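Local coordinates for alpha-fucosidase GH29 (Fusarium graminearum, PDB 4PSR), which hydrolyses alpha-L-fucosides as a family 29 glycoside hydrolase and probably removes alpha-1,6-linked fucose from the reducing-end N-acetylglucosamine of glycoprotein glycans, at residues Asp134-Glu139 against His211-Asp216; Tyr382-Asn387 against Ser430-Gly435. All coordinates share one frame; numbering follows the deposited sequence.

Each contact turns on its own glutamate, whose carboxylate takes backbone N-H groups from a loop or turn. In interaction 1 the glutamate stands on a helix of the catalytic TIM barrel and holds a loop that follows the second barrel strand. In interaction 2 it stands on an edge strand and bridges two sheets of the beta domain that follows the barrel. The two lie on opposite sides of the chain's centre, with centres about 49 Å apart and nearest atoms about 31 Å apart. The loop of interaction 1 follows the strand that leads to His126 and His127, neighbours of the bound fucose. Next to interaction 2, Pro386 and Asn387 meet an N-acetylglucosamine near Asn401.

Interaction 1: Asp134-Glu139 against His211-Asp216; sequences DSKVNE and HREMLD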
loop_
_atom_site.group_PDB
_atom_site.type_symbol
_atom_site.label_atom_id
_atom_site.label_comp_id
_atom_site.label_asym_id
_atom_site.label_seq_id
_atom_site.Cartn_x
_atom_site.Cartn_y
_atom_site.Cartn_z
ATOM N N ASP A 134 -24.867 -8.076 -1.019
ATOM C CA ASP A 134 -26.325 -8.058 -1.051
ATOM C C ASP A 134 -26.778 -6.728 -0.490
ATOM O O ASP A 134 -26.850 -6.560 0.727
ATOM C CB ASP A 134 -26.858 -9.197 -0.176
ATOM C CG ASP A 134 -28.330 -9.427 -0.368
ATOM O OD1 ASP A 134 -28.979 -8.595 -1.023
ATOM O OD2 ASP A 134 -28.828 -10.452 0.134
ATOM N N SER A 135 -27.063 -5.766 -1.360
ATOM C CA SER A 135 -27.308 -4.381 -0.959
ATOM C C SER A 135 -28.779 -3.997 -1.069
ATOM O O SER A 135 -29.418 -4.238 -2.108
ATOM C CB SER A 135 -26.470 -3.447 -1.831
ATOM O OG SER A 135 -26.754 -2.091 -1.568
ATOM N N LYS A 136 -29.316 -3.437 0.008
ATOM C CA LYS A 136 -30.654 -2.832 -0.007
ATOM C C LYS A 136 -30.583 -1.423 -0.579
ATOM O O LYS A 136 -31.496 -0.990 -1.273
ATOM C CB LYS A 136 -31.280 -2.829 1.388
ATOM C CG LYS A 136 -31.461 -4.247 1.939
ATOM C CD LYS A 136 -31.936 -4.288 3.383
ATOM C CE LYS A 136 -31.843 -5.710 3.944
ATOM N NZ LYS A 136 -30.460 -6.271 3.870
ATOM N N VAL A 137 -29.493 -0.703 -0.312
ATOM C CA VAL A 137 -29.431 0.685 -0.776
ATOM C C VAL A 137 -29.079 0.804 -2.252
ATOM O O VAL A 137 -29.343 1.848 -2.868
ATOM C CB VAL A 137 -28.464 1.584 0.065
ATOM C CG1 VAL A 137 -28.866 1.586 1.547
ATOM C CG2 VAL A 137 -27.033 1.182 -0.083
ATOM N N ASN A 138 -28.515 -0.258 -2.841
ATOM C CA ASN A 138 -28.172 -0.252 -4.262
ATOM C C ASN A 138 -28.599 -1.562 -4.915
ATOM O O ASN A 138 -27.978 -2.604 -4.700
ATOM C CB ASN A 138 -26.669 -0.016 -4.468
ATOM C CG ASN A 138 -26.289 -0.006 -5.925
ATOM O OD1 ASN A 138 -27.156 0.159 -6.802
ATOM N ND2 ASN A 138 -25.012 -0.162 -6.208
ATOM N N GLU A 139 -29.652 -1.504 -5.725
ATOM C CA GLU A 139 -30.163 -2.671 -6.446
ATOM C C GLU A 139 -29.197 -3.224 -7.491
ATOM O O GLU A 139 -29.345 -4.384 -7.949
ATOM C CB GLU A 139 -31.498 -2.368 -7.129
ATOM C CG GLU A 139 -31.472 -1.253 -8.213
ATOM C CD GLU A 139 -31.674 0.149 -7.687
ATOM O OE1 GLU A 139 -31.465 0.427 -6.488
ATOM O OE2 GLU A 139 -32.068 0.997 -8.529
ATOM N N HIS A 211 -21.030 2.524 2.268
ATOM C CA HIS A 211 -20.033 2.174 3.277
ATOM C C HIS A 211 -20.648 1.549 4.525
ATOM O O HIS A 211 -20.178 0.523 5.005
ATOM C CB HIS A 211 -19.271 3.403 3.759
ATOM C CG HIS A 211 -18.040 3.742 2.994
ATOM N ND1 HIS A 211 -17.124 2.788 2.603
ATOM C CD2 HIS A 211 -17.530 4.940 2.620
ATOM C CE1 HIS A 211 -16.097 3.388 2.028
ATOM N NE2 HIS A 211 -16.316 4.696 2.026
ATOM N N ARG A 212 -21.687 2.178 5.053
ATOM C CA ARG A 212 -22.326 1.728 6.284
ATOM C C ARG A 212 -22.878 0.305 6.154
ATOM O O ARG A 212 -22.676 -0.544 7.030
ATOM C CB ARG A 212 -23.448 2.695 6.675
ATOM C CG ARG A 212 -24.383 2.138 7.740
ATOM C CD ARG A 212 -25.215 3.210 8.418
ATOM N NE ARG A 212 -26.044 3.904 7.447
ATOM C CZ ARG A 212 -26.976 4.797 7.745
ATOM N NH1 ARG A 212 -27.663 5.368 6.769
ATOM N NH2 ARG A 212 -27.212 5.126 9.006
ATOM N N GLU A 213 -23.577 0.056 5.058
ATOM C CA GLU A 213 -24.220 -1.236 4.812
ATOM C C GLU A 213 -23.136 -2.295 4.639
ATOM O O GLU A 213 -23.194 -3.382 5.233
ATOM C CB GLU A 213 -25.100 -1.160 3.573
ATOM C CG GLU A 213 -25.971 -2.395 3.321
ATOM C CD GLU A 213 -26.763 -2.210 2.058
ATOM O OE1 GLU A 213 -26.110 -2.093 0.997
ATOM O OE2 GLU A 213 -28.018 -2.047 2.107
ATOM N N MET A 214 -22.117 -1.993 3.831
ATOM C CA MET A 214 -21.048 -2.950 3.587
ATOM C C MET A 214 -20.320 -3.265 4.885
ATOM O O MET A 214 -20.020 -4.429 5.183
ATOM C CB MET A 214 -20.060 -2.409 2.520
ATOM C CG MET A 214 -18.785 -3.273 2.314
ATOM S SD MET A 214 -17.509 -3.004 3.562
ATOM C CE MET A 214 -17.014 -1.325 3.155
ATOM N N LEU A 215 -20.030 -2.261 5.698
ATOM C CA LEU A 215 -19.139 -2.522 6.828
ATOM C C LEU A 215 -19.873 -3.235 7.973
ATOM O O LEU A 215 -19.260 -4.036 8.689
ATOM C CB LEU A 215 -18.404 -1.253 7.263
ATOM C CG LEU A 215 -19.140 -0.150 8.037
ATOM C CD1 LEU A 215 -19.189 -0.467 9.538
ATOM C CD2 LEU A 215 -18.505 1.221 7.800
ATOM N N ASP A 216 -21.171 -2.983 8.115
ATOM C CA ASP A 216 -21.970 -3.750 9.059
ATOM C C ASP A 216 -22.155 -5.196 8.577
ATOM O O ASP A 216 -22.290 -6.115 9.392
ATOM C CB ASP A 216 -23.340 -3.092 9.294
ATOM C CG ASP A 216 -23.285 -1.838 10.177
ATOM O OD1 ASP A 216 -22.364 -1.687 11.016
ATOM O OD2 ASP A 216 -24.220 -1.030 10.049
#
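Glu213 reaches Ser135, Lys136 and Val137 because its chain is stretched out. CG is anti to the backbone N (chi1 -172°) and CD continues the extended chain, which carries the carboxylate off the helix to the loop. Ser135 turns OG opposite its own backbone N (chi1 175°), and the hydroxyl then faces Glu213 OE1.

The two carboxylate oxygens do different work. Ser135 OG donates to Glu213 OE1 over 2.6 Å and meets its syn lone pair. Glu213 OE2 takes two backbone N-H groups in a row. Val137 N lies 3.1 Å from Glu213 OE2 and uses its syn lone pair, with an N-H...O angle of 147°. Lys136 N is nearer, 2.8 Å from Glu213 OE2, but comes from above the carboxylate plane. Val137 closes in with its methyls: Val137 CG2 is 3.6 Å from Glu213 OE1. Lys136 runs across the glutamate at about a right angle, and its CB touches OE2. Its ammonium stays apart, with Lys136 NZ 5.2 Å from Glu213 OE2.

Ser135 OG also accepts from Asn138 N over 2.8 Å. This is an ST motif that closes the loop on itself, so the hydroxyl is both donor and acceptor. Trp133 NE1 adds a further bond to Glu213 OE1. The contact joins helix 200-218 to the loop between strand 119-125 and helix 151-161, on the outer part of the TIM barrel.

Four donors thus share one carboxylate, two on each oxygen. They fix its rotation and hold successive peptides of an irregular loop. With so many N-H and O-H groups around it, and a lysine nearby, the group is probably stabilised as the anion.

Interaction 2: Tyr382-Asn387 against Ser430-Gly435; sequences YGEGPN and SVKNLG. With NAG (2-acetamido-2-deoxy-beta-D-glucopyranose), chain E.
Glu384 crosses to Lys432 and Asn433 with its carboxylate, and its side chain can be followed outward. CB points toward the 430-435 turn. Glu384 CG lies beside the backbone N (chi1 -51°) and runs past the amide of Asn433, 3.6 Å from Asn433 ND2. CD follows in an extended chain and carries both oxygens to the start of the 3-10 turn. Glu384 OE1 accepts from Lys432 N at 2.7 Å through its syn lone pair, in a fairly straight bond. It also touches Lys432 CB, and water 2 links OE1 to Ser430 O. OE2 takes two bonds from Asn433. The backbone N of Asn433 is 2.9 Å from Glu384 OE2, on the syn side but 31° out of the carboxylate plane. Asn433 ND2 is 2.8 Å from Glu384 OE2 and comes from above the same face. The amide and carboxylate planes stand 66° apart. Val431 CG1 lies 3.8 Å from Glu384 OE2.

Asn433 ND2 also donates to water 1, which reaches Gly383 O weakly. Further along, Asn387 ND2 makes a weak bond of 3.3 Å to O5 of the N-acetylglucosamine and also bonds Asp404. Pro386 lies against the same sugar, as does Asn401, an N-glycosylated asparagine.

Strand 383-384 is one of the two edge strands of the six-stranded antiparallel sheet and pairs with strand 405-409. Strand 428-431 is an edge strand of a three-stranded sheet and pairs with 471-474. The glutamate joins these two edges, while Ile405 and Phe407 of strand 405-409 pack against its side chain.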
loop_
_atom_site.group_PDB
_atom_site.type_symbol
_atom_site.label_atom_id
_atom_site.label_comp_id
_atom_site.label_asym_id
_atom_site.label_seq_id
_atom_site.Cartn_x
_atom_site.Cartn_y
_atom_site.Cartn_z
ATOM N N TYR A 382 16.605 3.450 4.530
ATOM C CA TYR A 382 15.838 2.315 3.972
ATOM C C TYR A 382 16.700 1.290 3.240
ATOM O O TYR A 382 16.344 0.123 3.158
ATOM C CB TYR A 382 14.688 2.756 3.060
ATOM C CG TYR A 382 15.115 3.340 1.768
ATOM C CD1 TYR A 382 15.399 2.539 0.681
ATOM C CD2 TYR A 382 15.220 4.716 1.633
ATOM C CE1 TYR A 382 15.808 3.106 -0.533
ATOM C CE2 TYR A 382 15.620 5.280 0.463
ATOM C CZ TYR A 382 15.903 4.485 -0.604
ATOM O OH TYR A 382 16.295 5.081 -1.778
ATOM N N GLY A 383 17.819 1.733 2.677
ATOM C CA GLY A 383 18.590 0.872 1.793
ATOM C C GLY A 383 19.769 1.582 1.168
ATOM O O GLY A 383 20.027 2.769 1.425
ATOM N N GLU A 384 20.461 0.831 0.318
ATOM C CA GLU A 384 21.617 1.315 -0.443
ATOM C C GLU A 384 21.666 0.661 -1.811
ATOM O O GLU A 384 21.200 -0.453 -1.978
ATOM C CB GLU A 384 22.934 0.966 0.258
ATOM C CG GLU A 384 23.013 1.364 1.696
ATOM C CD GLU A 384 24.292 0.886 2.413
ATOM O OE1 GLU A 384 25.208 0.309 1.774
ATOM O OE2 GLU A 384 24.357 1.118 3.633
ATOM N N GLY A 385 22.289 1.345 -2.763
ATOM C CA GLY A 385 22.553 0.753 -4.067
ATOM C C GLY A 385 21.999 1.576 -5.214
ATOM O O GLY A 385 21.329 2.574 -5.003
ATOM N N PRO A 386 22.291 1.145 -6.448
ATOM C CA PRO A 386 21.975 1.911 -7.651
ATOM C C PRO A 386 20.536 1.783 -8.128
ATOM O O PRO A 386 20.032 2.734 -8.761
ATOM C CB PRO A 386 22.944 1.324 -8.680
ATOM C CG PRO A 386 23.155 -0.075 -8.242
ATOM C CD PRO A 386 23.150 -0.013 -6.740
ATOM N N ASN A 387 19.873 0.664 -7.838
ATOM C CA ASN A 387 18.515 0.435 -8.341
ATOM C C ASN A 387 17.479 0.978 -7.356
ATOM O O ASN A 387 17.340 0.477 -6.236
ATOM C CB ASN A 387 18.314 -1.038 -8.651
ATOM C CG ASN A 387 19.259 -1.525 -9.757
ATOM O OD1 ASN A 387 19.203 -1.025 -10.884
ATOM N ND2 ASN A 387 20.121 -2.480 -9.444
ATOM N N SER A 430 28.782 -5.226 0.996
ATOM C CA SER A 430 29.367 -4.048 1.639
ATOM C C SER A 430 28.262 -3.092 2.066
ATOM O O SER A 430 27.541 -2.558 1.217
ATOM C CB SER A 430 30.340 -3.333 0.708
ATOM O OG SER A 430 31.449 -4.186 0.447
ATOM N N VAL A 431 28.121 -2.903 3.376
ATOM C CA VAL A 431 27.081 -2.048 3.947
ATOM C C VAL A 431 27.683 -0.682 4.242
ATOM O O VAL A 431 28.347 -0.494 5.269
ATOM C CB VAL A 431 26.468 -2.683 5.223
ATOM C CG1 VAL A 431 25.277 -1.876 5.705
ATOM C CG2 VAL A 431 26.083 -4.151 4.966
ATOM N N LYS A 432 27.453 0.284 3.360
ATOM C CA LYS A 432 28.078 1.590 3.517
ATOM C C LYS A 432 27.721 2.277 4.822
ATOM O O LYS A 432 28.550 2.969 5.425
ATOM C CB LYS A 432 27.731 2.500 2.352
ATOM C CG LYS A 432 28.295 2.011 1.032
ATOM C CD LYS A 432 27.899 2.959 -0.116
ATOM C CE LYS A 432 28.675 2.668 -1.394
ATOM N NZ LYS A 432 30.136 2.921 -1.229
ATOM N N ASN A 433 26.473 2.123 5.258
ATOM C CA ASN A 433 26.024 2.811 6.449
ATOM C C ASN A 433 26.485 2.206 7.761
ATOM O O ASN A 433 26.105 2.687 8.818
ATOM C CB ASN A 433 24.495 3.024 6.414
ATOM C CG ASN A 433 24.107 4.108 5.447
ATOM O OD1 ASN A 433 24.347 5.285 5.692
ATOM N ND2 ASN A 433 23.555 3.715 4.316
ATOM N N LEU A 434 27.327 1.170 7.689
ATOM C CA LEU A 434 27.974 0.625 8.876
ATOM C C LEU A 434 29.502 0.689 8.755
ATOM O O LEU A 434 30.201 0.047 9.549
ATOM C CB LEU A 434 27.500 -0.805 9.143
ATOM C CG LEU A 434 26.008 -0.962 9.522
ATOM C CD1 LEU A 434 25.671 -2.436 9.592
ATOM C CD2 LEU A 434 25.682 -0.255 10.831
ATOM N N GLY A 435 29.996 1.457 7.783
ATOM C CA GLY A 435 31.435 1.692 7.624
ATOM C C GLY A 435 31.940 2.732 8.618
ATOM O O GLY A 435 31.170 3.283 9.393
HETATM C C1 NAG E . 23.388 -4.359 -10.883
HETATM C C2 NAG E . 24.452 -4.782 -11.881
HETATM C C3 NAG E . 25.427 -3.633 -12.108
HETATM C C4 NAG E . 24.663 -2.386 -12.528
HETATM C C5 NAG E . 23.538 -2.082 -11.537
HETATM C C6 NAG E . 22.660 -0.940 -11.991
HETATM C C7 NAG E . 25.120 -7.142 -12.058
HETATM C C8 NAG E . 25.894 -8.260 -11.425
HETATM N N2 NAG E . 25.155 -5.970 -11.416
HETATM O O3 NAG E . 26.356 -3.989 -13.129
HETATM O O4 NAG E . 25.530 -1.261 -12.570
HETATM O O5 NAG E . 22.686 -3.222 -11.389
HETATM O O6 NAG E . 22.033 -1.234 -13.234
HETATM O O7 NAG E . 24.504 -7.292 -13.106
HETATM O O HOH W 1 22.301 5.130 2.018
HETATM O O HOH W 2 26.046 -0.970 -0.314
#